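Local coordinates for protein molybdopterin biosynthesis enzyme, MoaB (PDB 3MCH) that probably binds molybdopterin and takes part in the biosynthesis of the molybdenum cofactor, at residues His148-Ser151 / Leu152-Lys156. Numbering follows the deposited sequence.
Sequences HALS and LVTGK
Thr-154 folds back on Leu-150 one turn earlier, where helix 146-154 ends. The hydroxyl lies between its own backbone N and carbonyl carbon (chi1 70°), which brings Thr-154 OG1 to 2.6 Å from Leu-150 O, as donor, from above the carbonyl plane. From the opposite face Thr-154 N bonds to Leu-150 O at 2.8 Å, a regular helical bond. Thr-154 OG1 also accepts from Lys-156 N at 3.1 Å, closing an ST turn across Gly-155, whose positive phi breaks the helix. With an alanine in place of this threonine, Lys-156 N would probably lose its acceptor and Leu-150 O one of its two donors, so that the chain after the helix could shift. Phe-2 of strand 2-9 packs against Leu-150 and Thr-154, while Leu-74 of the second subunit covers Ala-149, Leu-152 and Val-153, so the helix end lies between that strand and the trimer interface. At this interface Leu-152 CD1 approaches His-148 NE2 obliquely at 3.8 Å. The looser side is exposed Gly-155, its N holding Ser-151 O weakly. Ser-151 OG donates to His-148 O at 2.7 Å, sharing that oxygen with Leu-152 N. Hydroxyls thus double the load on two helical carbonyls, and the threonine carries the hydrogen bonding past the last turn into the loop.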
# COMPACT_ATOMS: atom_id res chain seq x y z
N HIS B 148 5.93 -1.86 19.91
CA HIS B 148 5.05 -0.69 20.01
C HIS B 148 3.70 -1.02 19.39
O HIS B 148 2.64 -0.71 19.95
CB HIS B 148 5.66 0.52 19.30
CG HIS B 148 4.86 1.78 19.48
ND1 HIS B 148 4.83 2.49 20.66
CD2 HIS B 148 4.04 2.44 18.63
CE1 HIS B 148 4.03 3.53 20.54
NE2 HIS B 148 3.53 3.53 19.32
N ALA B 149 3.73 -1.64 18.22
CA ALA B 149 2.52 -2.02 17.52
C ALA B 149 1.65 -2.94 18.37
O ALA B 149 0.44 -2.73 18.51
CB ALA B 149 2.87 -2.73 16.21
N LEU B 150 2.27 -3.96 18.94
CA LEU B 150 1.55 -4.92 19.77
C LEU B 150 0.97 -4.30 21.04
O LEU B 150 -0.13 -4.66 21.46
CB LEU B 150 2.46 -6.11 20.13
CG LEU B 150 2.68 -7.07 18.95
CD1 LEU B 150 3.89 -7.95 19.21
CD2 LEU B 150 1.42 -7.91 18.75
N SER B 151 1.68 -3.35 21.64
CA SER B 151 1.17 -2.72 22.85
C SER B 151 -0.13 -1.97 22.56
O SER B 151 -1.04 -1.95 23.39
CB SER B 151 2.21 -1.77 23.47
OG SER B 151 2.54 -0.70 22.61
N LEU B 152 -0.23 -1.37 21.38
CA LEU B 152 -1.44 -0.64 21.00
C LEU B 152 -2.60 -1.58 20.68
O LEU B 152 -3.73 -1.36 21.10
CB LEU B 152 -1.15 0.25 19.79
CG LEU B 152 -0.24 1.45 20.08
CD1 LEU B 152 -0.03 2.25 18.81
CD2 LEU B 152 -0.86 2.32 21.17
N VAL B 153 -2.30 -2.63 19.93
CA VAL B 153 -3.31 -3.61 19.54
C VAL B 153 -3.85 -4.41 20.72
O VAL B 153 -5.06 -4.63 20.84
CB VAL B 153 -2.72 -4.62 18.52
CG1 VAL B 153 -3.68 -5.78 18.30
CG2 VAL B 153 -2.43 -3.91 17.21
N THR B 154 -2.94 -4.84 21.59
CA THR B 154 -3.30 -5.68 22.73
C THR B 154 -3.58 -4.95 24.03
O THR B 154 -4.24 -5.49 24.92
CB THR B 154 -2.19 -6.70 23.01
OG1 THR B 154 -1.05 -6.01 23.53
CG2 THR B 154 -1.80 -7.42 21.73
N GLY B 155 -3.05 -3.74 24.14
CA GLY B 155 -3.24 -2.97 25.36
C GLY B 155 -2.30 -3.46 26.45
O GLY B 155 -2.38 -3.01 27.59
N LYS B 156 -1.42 -4.40 26.10
CA LYS B 156 -0.47 -4.96 27.06
C LYS B 156 0.85 -4.20 27.03
O LYS B 156 1.28 -3.71 25.99
CB LYS B 156 -0.21 -6.44 26.74
CG LYS B 156 -1.43 -7.35 26.90
CD LYS B 156 -1.16 -8.78 26.42
CE LYS B 156 -0.07 -9.47 27.23
NZ LYS B 156 0.22 -10.86 26.76